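Local coordinates for protein thiosulfate reductase (Thermus thermophilus, PDB 2VPZ) that probably reduces sulfur compounds such as polysulfide or thiosulfate, using a molybdenum-bound pair of molybdopterin guanine dinucleotides and a [4Fe-4S] cluster, at residues A[296-301]-A[311-316]; A[321-326]-A[352-357]. All blocks are in the same frame, centred on the assembly; numbering follows the deposited sequence.

Contact 1 of 2, residues A[296-301]-A[311-316]; sequences FTPEWA and VIREVA
Where the consecutive helices 298-305 and 309-320 pack on each other across a short connecting turn, Pro298 and Ala301 of the first face Ile312 of the second, while Glu299 reaches Arg313. The apolar half rests on Ile312: its CD1 meets Ala301 CB at 3.6 Å, and its CG2 branch lies 4.2 Å from Pro298 CB. With CG1 anti to the carbonyl carbon (chi1 -58°), the long branch of the isoleucine is carried over to the alanine. Beside it the extended side chain of Arg313 crosses that of Pro298 at about a right angle, so that Pro298 CG lies 3.6 Å above one face of the guanidinium, offset toward the rim. Glu299 comes to the edge of the same group, where OE2 forms a salt bridge with NH2 of Arg313; the carboxylate and guanidinium planes are 21° apart, nearly coplanar, though the modelled separation is doubtfully short. At the helix start Thr297, the N-cap, accepts from Glu299 N through OG1 at 3.1 Å, which fixes the backbone from which the glutamate side chain leaves. The arrangement is that of two consecutive helices of the molybdopterin oxidoreductase region, the first also packed against helix 257-270 through Pro298 on Val267 and Ala301 on Ala263.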
loop_
_atom_site.group_PDB
_atom_site.type_symbol
_atom_site.label_atom_id
_atom_site.label_comp_id
_atom_site.label_asym_id
_atom_site.label_seq_id
_atom_site.Cartn_x
_atom_site.Cartn_y
_atom_site.Cartn_z
ATOM N N PHE A 296 -14.917 -37.305 -25.328
ATOM C CA PHE A 296 -13.899 -36.328 -24.909
ATOM C C PHE A 296 -14.470 -35.435 -23.798
ATOM O O PHE A 296 -14.912 -34.309 -24.034
ATOM C CB PHE A 296 -13.421 -35.466 -26.087
ATOM C CG PHE A 296 -12.949 -36.261 -27.281
ATOM C CD1 PHE A 296 -13.383 -35.926 -28.572
ATOM C CD2 PHE A 296 -12.084 -37.345 -27.122
ATOM C CE1 PHE A 296 -12.963 -36.659 -29.697
ATOM C CE2 PHE A 296 -11.649 -38.100 -28.236
ATOM C CZ PHE A 296 -12.094 -37.754 -29.530
ATOM N N THR A 297 -14.452 -35.949 -22.581
ATOM C CA THR A 297 -14.984 -35.275 -21.395
ATOM C C THR A 297 -13.938 -34.547 -20.527
ATOM O O THR A 297 -12.726 -34.789 -20.680
ATOM C CB THR A 297 -15.710 -36.334 -20.479
ATOM O OG1 THR A 297 -15.679 -35.928 -19.116
ATOM C CG2 THR A 297 -15.036 -37.719 -20.628
ATOM N N PRO A 298 -14.377 -33.571 -19.675
ATOM C CA PRO A 298 -13.399 -32.880 -18.828
ATOM C C PRO A 298 -12.533 -33.899 -18.002
ATOM O O PRO A 298 -11.425 -33.567 -17.587
ATOM C CB PRO A 298 -14.267 -32.018 -17.921
ATOM C CG PRO A 298 -15.433 -31.605 -18.816
ATOM C CD PRO A 298 -15.587 -32.745 -19.847
ATOM N N GLU A 299 -13.037 -35.114 -17.731
ATOM C CA GLU A 299 -12.232 -36.105 -16.979
ATOM C C GLU A 299 -11.215 -36.793 -17.933
ATOM O O GLU A 299 -10.097 -37.116 -17.522
ATOM C CB GLU A 299 -13.082 -37.150 -16.214
ATOM C CG GLU A 299 -14.597 -36.863 -16.036
ATOM C CD GLU A 299 -14.937 -35.717 -15.062
ATOM O OE1 GLU A 299 -14.474 -35.745 -13.894
ATOM O OE2 GLU A 299 -15.688 -34.811 -15.472
ATOM N N TRP A 300 -11.591 -37.015 -19.191
ATOM C CA TRP A 300 -10.654 -37.579 -20.193
ATOM C C TRP A 300 -9.510 -36.532 -20.449
ATOM O O TRP A 300 -8.330 -36.904 -20.541
ATOM C CB TRP A 300 -11.390 -37.886 -21.517
ATOM C CG TRP A 300 -10.468 -38.079 -22.740
ATOM C CD1 TRP A 300 -9.823 -39.225 -23.119
ATOM C CD2 TRP A 300 -10.098 -37.075 -23.716
ATOM N NE1 TRP A 300 -9.087 -38.997 -24.264
ATOM C CE2 TRP A 300 -9.242 -37.693 -24.655
ATOM C CE3 TRP A 300 -10.425 -35.718 -23.891
ATOM C CZ2 TRP A 300 -8.681 -36.991 -25.759
ATOM C CZ3 TRP A 300 -9.868 -35.010 -24.991
ATOM C CH2 TRP A 300 -9.012 -35.663 -25.910
ATOM N N ALA A 301 -9.869 -35.242 -20.540
ATOM C CA ALA A 301 -8.940 -34.110 -20.766
ATOM C C ALA A 301 -7.929 -33.868 -19.634
ATOM O O ALA A 301 -6.732 -33.729 -19.875
ATOM C CB ALA A 301 -9.740 -32.787 -21.035
ATOM N N VAL A 311 -11.963 -26.916 -13.260
ATOM C CA VAL A 311 -11.433 -25.771 -13.994
ATOM C C VAL A 311 -11.838 -25.892 -15.490
ATOM O O VAL A 311 -12.351 -24.925 -16.044
ATOM C CB VAL A 311 -9.878 -25.680 -13.844
ATOM C CG1 VAL A 311 -9.305 -24.552 -14.740
ATOM C CG2 VAL A 311 -9.522 -25.441 -12.379
ATOM N N ILE A 312 -11.665 -27.048 -16.142
ATOM C CA ILE A 312 -12.067 -27.171 -17.566
ATOM C C ILE A 312 -13.559 -26.826 -17.828
ATOM O O ILE A 312 -13.899 -26.145 -18.808
ATOM C CB ILE A 312 -11.716 -28.583 -18.157
ATOM C CG1 ILE A 312 -10.201 -28.818 -18.021
ATOM C CG2 ILE A 312 -12.268 -28.693 -19.612
ATOM C CD1 ILE A 312 -9.619 -30.122 -18.574
ATOM N N ARG A 313 -14.420 -27.288 -16.927
ATOM C CA ARG A 313 -15.867 -27.027 -16.913
ATOM C C ARG A 313 -16.220 -25.548 -16.676
ATOM O O ARG A 313 -16.981 -24.943 -17.447
ATOM C CB ARG A 313 -16.558 -27.847 -15.832
ATOM C CG ARG A 313 -17.223 -29.039 -16.386
ATOM C CD ARG A 313 -18.140 -29.765 -15.452
ATOM N NE ARG A 313 -18.113 -31.126 -15.930
ATOM C CZ ARG A 313 -17.322 -32.070 -15.450
ATOM N NH1 ARG A 313 -16.511 -31.805 -14.435
ATOM N NH2 ARG A 313 -17.276 -33.248 -16.058
ATOM N N GLU A 314 -15.699 -24.998 -15.582
ATOM C CA GLU A 314 -15.892 -23.590 -15.200
ATOM C C GLU A 314 -15.490 -22.640 -16.345
ATOM O O GLU A 314 -16.234 -21.705 -16.664
ATOM C CB GLU A 314 -15.090 -23.248 -13.932
ATOM C CG GLU A 314 -15.847 -23.351 -12.598
ATOM C CD GLU A 314 -14.940 -23.340 -11.337
ATOM O OE1 GLU A 314 -13.960 -22.552 -11.275
ATOM O OE2 GLU A 314 -15.240 -24.124 -10.404
ATOM N N VAL A 315 -14.332 -22.851 -16.964
ATOM C CA VAL A 315 -13.941 -21.982 -18.071
ATOM C C VAL A 315 -14.945 -22.031 -19.246
ATOM O O VAL A 315 -15.288 -20.979 -19.774
ATOM C CB VAL A 315 -12.465 -22.263 -18.555
ATOM C CG1 VAL A 315 -12.125 -21.424 -19.827
ATOM C CG2 VAL A 315 -11.500 -21.916 -17.426
ATOM N N ALA A 316 -15.454 -23.192 -19.652
ATOM C CA ALA A 316 -16.441 -23.215 -20.746
ATOM C C ALA A 316 -17.791 -22.561 -20.369
ATOM O O ALA A 316 -18.435 -21.937 -21.219
ATOM C CB ALA A 316 -16.694 -24.651 -21.249
#

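Contact 2 of 2, residues A[321-326]-A[352-357]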
loop_
_atom_site.group_PDB
_atom_site.type_symbol
_atom_site.label_atom_id
_atom_site.label_comp_id
_atom_site.label_asym_id
_atom_site.label_seq_id
_atom_site.Cartn_x
_atom_site.Cartn_y
_atom_site.Cartn_z
ATOM N N ALA A 321 -21.651 -17.967 -20.660
ATOM C CA ALA A 321 -22.356 -16.848 -19.989
ATOM C C ALA A 321 -22.110 -15.446 -20.614
ATOM O O ALA A 321 -22.853 -14.505 -20.325
ATOM C CB ALA A 321 -21.969 -16.778 -18.461
ATOM N N HIS A 322 -21.110 -15.291 -21.476
ATOM C CA HIS A 322 -20.807 -13.964 -22.040
ATOM C C HIS A 322 -21.084 -13.751 -23.533
ATOM O O HIS A 322 -21.074 -12.606 -24.008
ATOM C CB HIS A 322 -19.331 -13.574 -21.736
ATOM C CG HIS A 322 -19.040 -13.177 -20.321
ATOM N ND1 HIS A 322 -19.261 -11.911 -19.840
ATOM C CD2 HIS A 322 -18.526 -13.874 -19.297
ATOM C CE1 HIS A 322 -18.901 -11.848 -18.578
ATOM N NE2 HIS A 322 -18.452 -13.031 -18.225
ATOM N N LYS A 323 -21.316 -14.843 -24.256
ATOM C CA LYS A 323 -21.593 -14.796 -25.687
ATOM C C LYS A 323 -22.617 -13.734 -26.065
ATOM O O LYS A 323 -23.458 -13.361 -25.236
ATOM C CB LYS A 323 -22.091 -16.166 -26.216
ATOM C CG LYS A 323 -22.766 -17.072 -25.206
ATOM C CD LYS A 323 -23.277 -18.340 -25.873
ATOM C CE LYS A 323 -24.704 -18.170 -26.413
ATOM N NZ LYS A 323 -25.742 -18.358 -25.337
ATOM N N PRO A 324 -22.477 -13.147 -27.275
ATOM C CA PRO A 324 -21.464 -13.454 -28.307
ATOM C C PRO A 324 -20.082 -12.751 -28.049
ATOM O O PRO A 324 -19.159 -12.844 -28.866
ATOM C CB PRO A 324 -22.111 -12.984 -29.618
ATOM C CG PRO A 324 -23.094 -11.918 -29.196
ATOM C CD PRO A 324 -23.534 -12.256 -27.782
ATOM N N ARG A 325 -19.965 -12.095 -26.897
ATOM C CA ARG A 325 -18.801 -11.307 -26.464
ATOM C C ARG A 325 -17.670 -11.993 -25.648
ATOM O O ARG A 325 -17.046 -11.412 -24.742
ATOM C CB ARG A 325 -19.343 -10.044 -25.770
ATOM C CG ARG A 325 -20.545 -9.467 -26.534
ATOM C CD ARG A 325 -20.610 -7.971 -26.387
ATOM N NE ARG A 325 -20.839 -7.602 -25.005
ATOM C CZ ARG A 325 -20.351 -6.526 -24.390
ATOM N NH1 ARG A 325 -19.572 -5.677 -25.046
ATOM N NH2 ARG A 325 -20.652 -6.294 -23.108
ATOM N N ALA A 326 -17.441 -13.246 -26.020
ATOM C CA ALA A 326 -16.416 -14.141 -25.494
ATOM C C ALA A 326 -15.662 -14.627 -26.747
ATOM O O ALA A 326 -16.310 -15.142 -27.673
ATOM C CB ALA A 326 -17.060 -15.341 -24.780
ATOM N N VAL A 352 -17.353 -20.466 -33.215
ATOM C CA VAL A 352 -18.600 -20.636 -33.958
ATOM C C VAL A 352 -19.758 -20.989 -32.988
ATOM O O VAL A 352 -20.811 -20.336 -33.017
ATOM C CB VAL A 352 -18.428 -21.734 -35.080
ATOM C CG1 VAL A 352 -19.778 -22.302 -35.507
ATOM C CG2 VAL A 352 -17.735 -21.119 -36.294
ATOM N N LEU A 353 -19.539 -21.980 -32.114
ATOM C CA LEU A 353 -20.499 -22.443 -31.085
ATOM C C LEU A 353 -20.923 -21.326 -30.096
ATOM O O LEU A 353 -21.964 -21.420 -29.426
ATOM C CB LEU A 353 -19.927 -23.642 -30.276
ATOM C CG LEU A 353 -19.766 -25.056 -30.869
ATOM C CD1 LEU A 353 -19.361 -26.028 -29.758
ATOM C CD2 LEU A 353 -21.075 -25.555 -31.512
ATOM N N LEU A 354 -20.101 -20.286 -29.995
ATOM C CA LEU A 354 -20.370 -19.149 -29.126
ATOM C C LEU A 354 -21.154 -18.048 -29.896
ATOM O O LEU A 354 -21.708 -17.139 -29.278
ATOM C CB LEU A 354 -19.054 -18.592 -28.506
ATOM C CG LEU A 354 -18.327 -19.386 -27.395
ATOM C CD1 LEU A 354 -16.897 -18.821 -27.200
ATOM C CD2 LEU A 354 -19.120 -19.354 -26.059
ATOM N N GLY A 355 -21.212 -18.171 -31.223
ATOM C CA GLY A 355 -21.890 -17.237 -32.118
ATOM C C GLY A 355 -21.188 -15.896 -32.309
ATOM O O GLY A 355 -21.837 -14.883 -32.612
ATOM N N ASN A 356 -19.865 -15.867 -32.174
ATOM C CA ASN A 356 -19.128 -14.602 -32.270
ATOM C C ASN A 356 -18.580 -14.098 -33.605
ATOM O O ASN A 356 -18.202 -12.935 -33.704
ATOM C CB ASN A 356 -17.980 -14.562 -31.223
ATOM C CG ASN A 356 -16.907 -15.672 -31.413
ATOM O OD1 ASN A 356 -16.637 -16.128 -32.530
ATOM N ND2 ASN A 356 -16.276 -16.080 -30.303
ATOM N N TYR A 357 -18.553 -14.926 -34.637
ATOM C CA TYR A 357 -17.978 -14.489 -35.917
ATOM C C TYR A 357 -18.843 -13.488 -36.699
ATOM O O TYR A 357 -19.936 -13.826 -37.147
ATOM C CB TYR A 357 -17.645 -15.701 -36.802
ATOM C CG TYR A 357 -16.715 -15.407 -37.971
ATOM C CD1 TYR A 357 -15.332 -15.564 -37.850
ATOM C CD2 TYR A 357 -17.223 -15.016 -39.213
ATOM C CE1 TYR A 357 -14.470 -15.351 -38.939
ATOM C CE2 TYR A 357 -16.368 -14.791 -40.321
ATOM C CZ TYR A 357 -14.988 -14.965 -40.175
ATOM O OH TYR A 357 -14.127 -14.762 -41.236
#
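Asn356 and Ala326 make the one hydrogen bond between these segments: ND2 donates to Ala326 O at 2.8 Å, with an N-H...O angle of 158°. The oxygen lies almost in the amide plane of the asparagine, and the donor lies in the carbonyl plane. With chi1 at 62°, CG sits between the backbone N and the carbonyl carbon, which turns the amide toward Ala326, while CB of Asn356 packs against Pro324 O at 3.1 Å. Next to this bond Leu354 points CD1 at the alanine, 4.2 Å from Ala326 CB. Earlier in the loop, Lys323 lays its CB against Leu354 O at 3.2 Å, and Pro324 CB touches Gly355 O at 3.6 Å. A cis peptide bond before Pro324 bends the loop where it meets the helix end. One layer out, Asn351 OD1 also accepts from Asn356 ND2, so two acceptors hold the amide nitrogen, and Met319 of helix 309-320 packs on both Ala326 and Leu354. Gly355, with phi 73°, ends helix 341-354 and lets the chain turn to Asn356. The helix thus closes in a Schellman motif, docked on the loop that leads into strand 326-327, outermost within this chain in a four-stranded parallel sheet.

Helix 309-320 ties the two contacts together: contact 1 uses residues 311-316 of it, and contact 2 opens in the loop that follows it, with Met319 near its end packing on contact 2. Their centres are 18 Å apart and nothing touches between them. Contact 1 is only partly buried, a helix pair whose apolar residues lie inward and whose charged pair lies on the more solvent-accessible side. Contact 2 is more buried and joins loop to helix end, relying on a neutral amide-to-carbonyl bond and on backbone oxygens packed against carbon. Neither lies at an annotated site; contact 1 lies between helices, one of which also touches strand 248-250, while contact 2 leads into strand 326-327 of the same parallel sheet.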